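Local coordinates for xylanase and alpha-amylase inhibitor protein (PDB 3MU7) that inhibits xylanase and alpha-amylase, and does so on the TIM-barrel scaffold of glycosyl hydrolase family 18, at residues S226-P231 / S262-K267; G1-A6 / T246-I251; G10-E15 / D255-T260. One frame throughout, in Å; residues are numbered along the deposited sequence.

From the N terminus, residues 1-6 lead into strand 5-9, and residues 10-15 form the loop just after it; their partners come some 240 residues later. Interaction 2 closes the barrel by pairing the first strand with strand 248-254. Interaction 3 repeats this long closure one step on, joining the loop to the start of helix 256-262. Interaction 1 spans a shorter loop, from the residues leading into helix 231-242 to helix 264-269. No contact nests within another: all three cross, because their segments alternate along the chain. Interaction 1 touches both others through S265, whose CB packs on I5 CD1 and whose OG probably bonds D259 OD2.

Interaction 1. Residues S226-P231 / S262-K267; sequences SGYMPP and SQFSNK
F264 reaches across to P231, M229 and Y228 by its ring, and its side chain can be followed outward atom by atom. The bond to CB does not itself point at the loop before helix 231-242; the torsion that sets CG anti to the backbone N (chi1 -166°) brings the ring up against it. F264 CD1 meets P231 CD at 3.7 Å and, a little farther off, Y228 OH. Next comes F264 CE1, 3.5 Å from P231 CD and 3.8 Å from Y228 CE1; the two aromatic side chains run antiparallel, each passing the other. At the ring's edge, M229 O sits in the ring plane, 3.2 Å from F264 CE1 and also near F264 CZ, so the carbonyl oxygen faces the C-H rim. P231 takes one face. Its CB stands 3.8 Å from the F264 ring centroid, only 10° off the normal, which is the geometry of a CH-pi contact.

One helical turn on, the extended K267 chain crosses P231, with K267 CD 3.9 Å from P231 CG. At the junction with the preceding helix, F264 N donates to S262 OG at 3.1 Å, an ST turn, and S262 OG is also bonded to A219 O. Without the ring, as with an alanine here, P231 CB would probably lose its CH-pi partner and a gap would open against the proline, with M229 O left facing no aromatic edge. Because the ring also touches V234 of helix 231-242 and L253 of strand 248-254, it wedges between helix layer and strand, the outer shell packing of a TIM barrel.

Interaction 2. Residues G1-A6 / T246-I251; sequences GSLDIA and TKFGGI
The F248 ring meets L3 at its edge, where L3 CD1 lies near the ring plane, 3.8 Å from F248 CZ. One face of the same ring carries the backbone nitrogen of G250, 3.7 Å above the plane and over its centre, so the phenyl lies forward along its own strand, over the backbone two residues on. Around it the first and last strands of the TIM barrel, 5-9 and 248-254, pair in parallel and close the cylinder.

The evidence for the pairing is a bridge of I5 with I251. I251 N donates to D4 O, and A6 N donates to I251 O at 2.9 Å with an N-H...O angle of 161°. Two CA-H...O contacts run alongside, from G250 CA to D4 O and from I5 CA to I251 O. A side chain on G250 would put a CB into D4 O, and the backbone angles there also demand glycine.

On the face bearing I5 and I251 the two side chains run next to each other in a common direction, CG1 of I5 being 3.9 Å from CG1 of I251. I251 achieves this with CG1 between its backbone N and carbonyl carbon (chi1 65°). L3 lies roughly perpendicular to both F248 and I251, and F239 of helix 231-242 packs on L3 and I251.

Where the strands diverge, water takes over from direct bonds. One water accepts from D4 N and donates to S2 O and G249 O; a second donates to D4 OD2 and, at 2.7 Å, to G249 O.

Interaction 3. Residues G10-E15 / D255-T260; sequences GQSFDE and DSYWDT
S12 lies over one face of the Y257 ring in a CH-pi contact, with water bridges beside it, where the loop after strand 5-9 meets the first turn of helix 256-262. S12 CB is 3.6 Å from the Y257 ring centroid and 13° off the normal, while S12 OG approaches Y257 CE1 at 3.5 Å. E15 CB adds a second touch, 3.8 Å from Y257 CD1.

The side chains of Q11 and D255 run antiparallel, their amide and carboxylate planes 29° apart, with D255 OD2 3.4 Å from Q11 CG. The other carboxylate oxygen, D255 OD1, takes W258 N in an N-cap bond. D255 follows a cis peptide bond just beyond strand 248-254, at the C-terminal mouth of the TIM barrel, the end where family 18 chitinases have their active site.

E15 closes a type I turn begun at S12, and S12 N donates to E15 OE2 from above the carboxylate plane, at 3.1 Å; H51 NE2 is a further partner of that oxygen. E15 OE1 receives two waters. One also donates to Q11 OE1 and accepts from Y257 N; the other accepts at 2.6 Å from S256 OG, which R16 NH2 also bonds.

Interaction 1. Residues S226-P231 / S262-K267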
# COMPACT_ATOMS: atom_id res chain seq x y z
N SER A 226 6.21 -17.16 2.42
CA SER A 226 7.52 -17.32 1.80
C SER A 226 8.00 -15.96 1.30
O SER A 226 7.22 -15.01 1.20
CB SER A 226 7.45 -18.32 0.63
OG SER A 226 6.61 -17.84 -0.41
N GLY A 227 9.30 -15.89 0.99
CA GLY A 227 9.90 -14.70 0.40
C GLY A 227 10.67 -13.81 1.35
O GLY A 227 11.23 -12.81 0.92
N TYR A 228 10.75 -14.16 2.64
CA TYR A 228 11.53 -13.34 3.56
C TYR A 228 12.99 -13.30 3.14
O TYR A 228 13.57 -14.29 2.86
CB TYR A 228 11.44 -13.86 5.01
CG TYR A 228 12.29 -13.08 5.96
CD1 TYR A 228 11.91 -11.81 6.38
CD2 TYR A 228 13.52 -13.57 6.40
CE1 TYR A 228 12.69 -11.07 7.22
CE2 TYR A 228 14.30 -12.82 7.25
CZ TYR A 228 13.89 -11.58 7.65
OH TYR A 228 14.65 -10.80 8.45
N MET A 229 13.51 -12.10 3.12
CA MET A 229 14.87 -11.83 2.79
C MET A 229 15.46 -10.93 3.85
O MET A 229 15.00 -9.88 4.11
CB MET A 229 14.91 -11.12 1.42
CG MET A 229 16.33 -10.94 0.87
SD MET A 229 16.25 -10.32 -0.84
CE MET A 229 17.99 -10.55 -1.38
N PRO A 230 16.50 -11.41 4.51
CA PRO A 230 17.10 -10.67 5.60
C PRO A 230 17.57 -9.26 5.20
O PRO A 230 18.00 -9.08 4.10
CB PRO A 230 18.35 -11.56 5.95
CG PRO A 230 17.99 -12.74 5.65
CD PRO A 230 17.08 -12.76 4.46
N PRO A 231 17.51 -8.30 6.08
CA PRO A 231 17.76 -6.95 5.69
C PRO A 231 19.20 -6.73 5.19
O PRO A 231 19.46 -5.94 4.27
CB PRO A 231 17.47 -6.14 6.92
CG PRO A 231 17.51 -7.10 7.99
CD PRO A 231 17.08 -8.37 7.51
N SER A 262 10.75 -7.22 14.61
CA SER A 262 11.99 -7.61 13.96
C SER A 262 13.02 -6.50 13.85
O SER A 262 14.20 -6.78 13.67
CB SER A 262 11.68 -8.10 12.56
OG SER A 262 11.32 -7.00 11.74
N GLN A 263 12.60 -5.27 13.93
CA GLN A 263 13.41 -4.09 13.66
C GLN A 263 14.07 -4.08 12.28
O GLN A 263 15.11 -3.54 12.11
CB GLN A 263 14.44 -3.85 14.80
CG GLN A 263 13.75 -3.58 16.09
CD GLN A 263 14.70 -3.04 17.13
OE1 GLN A 263 15.36 -2.06 16.96
NE2 GLN A 263 14.73 -3.68 18.21
N PHE A 264 13.39 -4.71 11.32
CA PHE A 264 13.85 -4.79 9.93
C PHE A 264 14.18 -3.41 9.36
O PHE A 264 15.28 -3.20 8.83
CB PHE A 264 12.78 -5.48 9.08
CG PHE A 264 13.26 -5.91 7.71
CD1 PHE A 264 13.55 -7.25 7.47
CD2 PHE A 264 13.36 -5.01 6.66
CE1 PHE A 264 13.96 -7.67 6.21
CE2 PHE A 264 13.78 -5.42 5.41
CZ PHE A 264 14.07 -6.75 5.18
N SER A 265 13.25 -2.46 9.48
CA SER A 265 13.50 -1.12 8.94
C SER A 265 14.64 -0.40 9.67
O SER A 265 15.41 0.31 9.04
CB SER A 265 12.24 -0.26 8.90
OG SER A 265 11.70 -0.09 10.19
N ASN A 266 14.74 -0.58 10.99
CA ASN A 266 15.90 -0.06 11.73
C ASN A 266 17.21 -0.56 11.13
O ASN A 266 18.14 0.22 10.91
CB ASN A 266 15.83 -0.40 13.23
CG ASN A 266 14.93 0.54 14.01
OD1 ASN A 266 14.58 1.63 13.55
ND2 ASN A 266 14.56 0.13 15.22
N LYS A 267 17.26 -1.86 10.82
CA LYS A 267 18.45 -2.48 10.24
C LYS A 267 18.74 -2.01 8.82
O LYS A 267 19.89 -1.77 8.45
CB LYS A 267 18.34 -4.01 10.28
CG LYS A 267 18.33 -4.58 11.69
CD LYS A 267 18.08 -6.08 11.67
CE LYS A 267 17.84 -6.61 13.07
NZ LYS A 267 17.43 -8.04 13.03

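Interaction 2. Residues G1-A6 / T246-I251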
# COMPACT_ATOMS: atom_id res chain seq x y z
N GLY A 1 17.89 11.89 3.42
CA GLY A 1 17.75 12.19 1.99
C GLY A 1 18.11 11.01 1.12
O GLY A 1 18.61 11.17 0.01
N SER A 2 17.82 9.77 1.63
CA SER A 2 18.15 8.52 0.92
C SER A 2 17.03 7.43 0.77
O SER A 2 16.44 7.33 -0.30
CB SER A 2 19.40 7.94 1.60
OG SER A 2 19.63 6.61 1.18
N LEU A 3 16.71 6.58 1.82
CA LEU A 3 15.68 5.51 1.58
C LEU A 3 14.28 5.71 2.14
O LEU A 3 14.07 5.85 3.35
CB LEU A 3 16.14 4.12 2.09
CG LEU A 3 15.33 2.89 1.58
CD1 LEU A 3 15.76 2.50 0.18
CD2 LEU A 3 15.50 1.70 2.53
N ASP A 4 13.31 5.75 1.21
CA ASP A 4 11.89 5.86 1.52
C ASP A 4 11.33 4.46 1.73
O ASP A 4 11.52 3.55 0.91
CB ASP A 4 11.12 6.57 0.41
CG ASP A 4 11.42 8.06 0.35
OD1 ASP A 4 11.82 8.64 1.38
OD2 ASP A 4 11.24 8.65 -0.73
N ILE A 5 10.63 4.31 2.85
CA ILE A 5 9.97 3.06 3.22
C ILE A 5 8.48 3.30 3.37
O ILE A 5 8.06 4.22 4.09
CB ILE A 5 10.55 2.45 4.52
CG1 ILE A 5 12.07 2.27 4.41
CG2 ILE A 5 9.85 1.13 4.88
CD1 ILE A 5 12.72 1.67 5.63
N ALA A 6 7.69 2.49 2.69
CA ALA A 6 6.24 2.43 2.89
C ALA A 6 5.95 1.23 3.78
O ALA A 6 6.57 0.18 3.64
CB ALA A 6 5.52 2.30 1.57
N THR A 246 15.84 4.57 -12.64
CA THR A 246 15.24 5.89 -12.46
C THR A 246 13.89 5.81 -11.75
O THR A 246 13.39 6.81 -11.23
CB THR A 246 15.08 6.63 -13.81
OG1 THR A 246 14.27 5.84 -14.69
CG2 THR A 246 16.44 6.88 -14.46
N LYS A 247 13.30 4.61 -11.74
CA LYS A 247 12.01 4.39 -11.09
C LYS A 247 12.11 3.88 -9.66
O LYS A 247 11.09 3.68 -9.02
CB LYS A 247 11.17 3.39 -11.90
CG LYS A 247 10.62 3.92 -13.20
CD LYS A 247 9.68 2.88 -13.78
CE LYS A 247 9.39 3.14 -15.24
NZ LYS A 247 8.96 1.87 -15.87
N PHE A 248 13.32 3.64 -9.15
CA PHE A 248 13.46 3.07 -7.81
C PHE A 248 12.86 4.00 -6.76
O PHE A 248 13.32 5.13 -6.59
CB PHE A 248 14.93 2.81 -7.49
CG PHE A 248 15.16 2.33 -6.08
CD1 PHE A 248 14.69 1.09 -5.67
CD2 PHE A 248 15.86 3.11 -5.17
CE1 PHE A 248 14.91 0.63 -4.38
CE2 PHE A 248 16.08 2.67 -3.87
CZ PHE A 248 15.61 1.43 -3.47
N GLY A 249 11.82 3.54 -6.08
CA GLY A 249 11.15 4.36 -5.08
C GLY A 249 11.63 4.12 -3.66
O GLY A 249 11.59 5.02 -2.82
N GLY A 250 12.10 2.91 -3.40
CA GLY A 250 12.44 2.48 -2.04
C GLY A 250 11.88 1.10 -1.80
O GLY A 250 11.73 0.30 -2.74
N ILE A 251 11.58 0.79 -0.54
CA ILE A 251 10.97 -0.49 -0.20
C ILE A 251 9.63 -0.30 0.51
O ILE A 251 9.36 0.75 1.09
CB ILE A 251 11.89 -1.41 0.64
CG1 ILE A 251 12.18 -0.80 2.02
CG2 ILE A 251 13.16 -1.77 -0.13
CD1 ILE A 251 12.89 -1.74 2.98
O HOH W 1 14.03 5.54 -1.53
O HOH W 2 10.52 7.49 -3.11

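Interaction 3. Residues G10-E15 / D255-T260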
# COMPACT_ATOMS: atom_id res chain seq x y z
N GLY A 10 -2.33 -1.63 10.54
CA GLY A 10 -3.74 -1.95 10.78
C GLY A 10 -4.03 -3.44 10.88
O GLY A 10 -5.19 -3.82 11.00
N GLN A 11 -2.98 -4.25 10.84
CA GLN A 11 -3.08 -5.71 10.74
C GLN A 11 -3.20 -6.46 12.06
O GLN A 11 -3.40 -7.67 12.05
CB GLN A 11 -1.90 -6.27 9.93
CG GLN A 11 -1.94 -5.91 8.44
CD GLN A 11 -1.74 -4.41 8.17
OE1 GLN A 11 -0.73 -3.83 8.57
NE2 GLN A 11 -2.69 -3.80 7.48
N SER A 12 -3.10 -5.77 13.20
CA SER A 12 -3.24 -6.45 14.48
C SER A 12 -3.77 -5.52 15.54
O SER A 12 -3.24 -4.43 15.74
CB SER A 12 -1.91 -7.03 14.97
OG SER A 12 -2.12 -7.73 16.19
N PHE A 13 -4.78 -5.97 16.28
CA PHE A 13 -5.32 -5.17 17.36
C PHE A 13 -4.24 -4.71 18.34
O PHE A 13 -4.33 -3.61 18.90
CB PHE A 13 -6.41 -5.93 18.10
CG PHE A 13 -7.10 -5.13 19.17
CD1 PHE A 13 -7.96 -4.10 18.83
CD2 PHE A 13 -6.87 -5.40 20.52
CE1 PHE A 13 -8.61 -3.36 19.82
CE2 PHE A 13 -7.51 -4.66 21.51
CZ PHE A 13 -8.38 -3.64 21.16
N ASP A 14 -3.24 -5.55 18.57
CA ASP A 14 -2.23 -5.26 19.58
C ASP A 14 -0.97 -4.62 19.02
O ASP A 14 0.02 -4.51 19.73
CB ASP A 14 -1.88 -6.52 20.36
CG ASP A 14 -3.09 -7.12 21.02
OD1 ASP A 14 -3.74 -6.42 21.81
OD2 ASP A 14 -3.42 -8.28 20.71
N GLU A 15 -1.01 -4.16 17.78
CA GLU A 15 0.17 -3.57 17.17
C GLU A 15 0.49 -2.18 17.74
O GLU A 15 -0.38 -1.49 18.29
CB GLU A 15 0.02 -3.47 15.65
CG GLU A 15 -0.92 -2.38 15.19
CD GLU A 15 -1.24 -2.50 13.71
OE1 GLU A 15 -0.30 -2.37 12.90
OE2 GLU A 15 -2.42 -2.70 13.37
N ASP A 255 4.80 -6.15 7.68
CA ASP A 255 3.95 -4.99 7.92
C ASP A 255 4.39 -4.40 9.30
O ASP A 255 5.24 -4.93 9.94
CB ASP A 255 2.45 -5.36 8.01
CG ASP A 255 2.17 -6.47 9.02
OD1 ASP A 255 2.90 -6.68 9.94
OD2 ASP A 255 1.21 -7.16 8.79
N SER A 256 3.80 -3.30 9.69
CA SER A 256 4.23 -2.56 10.89
C SER A 256 4.28 -3.44 12.15
O SER A 256 5.23 -3.41 12.90
CB SER A 256 3.34 -1.35 11.11
OG SER A 256 3.73 -0.58 12.24
N TYR A 257 3.25 -4.27 12.29
CA TYR A 257 3.19 -5.19 13.42
C TYR A 257 4.47 -6.01 13.51
O TYR A 257 5.10 -6.07 14.57
CB TYR A 257 1.97 -6.09 13.24
CG TYR A 257 1.77 -7.17 14.27
CD1 TYR A 257 1.61 -6.87 15.62
CD2 TYR A 257 1.67 -8.50 13.87
CE1 TYR A 257 1.39 -7.87 16.55
CE2 TYR A 257 1.45 -9.51 14.80
CZ TYR A 257 1.31 -9.19 16.13
OH TYR A 257 1.09 -10.20 17.04
N TRP A 258 4.87 -6.63 12.40
CA TRP A 258 6.07 -7.46 12.39
C TRP A 258 7.37 -6.67 12.41
O TRP A 258 8.35 -7.12 13.00
CB TRP A 258 6.02 -8.46 11.24
CG TRP A 258 5.05 -9.56 11.51
CD1 TRP A 258 3.84 -9.75 10.93
CD2 TRP A 258 5.21 -10.61 12.47
NE1 TRP A 258 3.22 -10.86 11.45
CE2 TRP A 258 4.04 -11.40 12.41
CE3 TRP A 258 6.22 -10.95 13.38
CZ2 TRP A 258 3.86 -12.53 13.22
CZ3 TRP A 258 6.03 -12.07 14.19
CH2 TRP A 258 4.86 -12.84 14.10
N ASP A 259 7.39 -5.51 11.77
CA ASP A 259 8.57 -4.64 11.77
C ASP A 259 8.89 -4.15 13.19
O ASP A 259 10.05 -3.97 13.54
CB ASP A 259 8.33 -3.45 10.83
CG ASP A 259 9.61 -2.74 10.44
OD1 ASP A 259 10.69 -3.36 10.44
OD2 ASP A 259 9.52 -1.55 10.10
N THR A 260 7.86 -3.96 14.00
CA THR A 260 8.06 -3.59 15.41
C THR A 260 8.85 -4.67 16.14
O THR A 260 9.76 -4.35 16.91
CB THR A 260 6.71 -3.36 16.11
OG1 THR A 260 5.98 -2.32 15.45
CG2 THR A 260 6.89 -2.98 17.58
O HOH W 3 0.74 -4.00 10.95
O HOH W 4 2.01 -1.39 14.06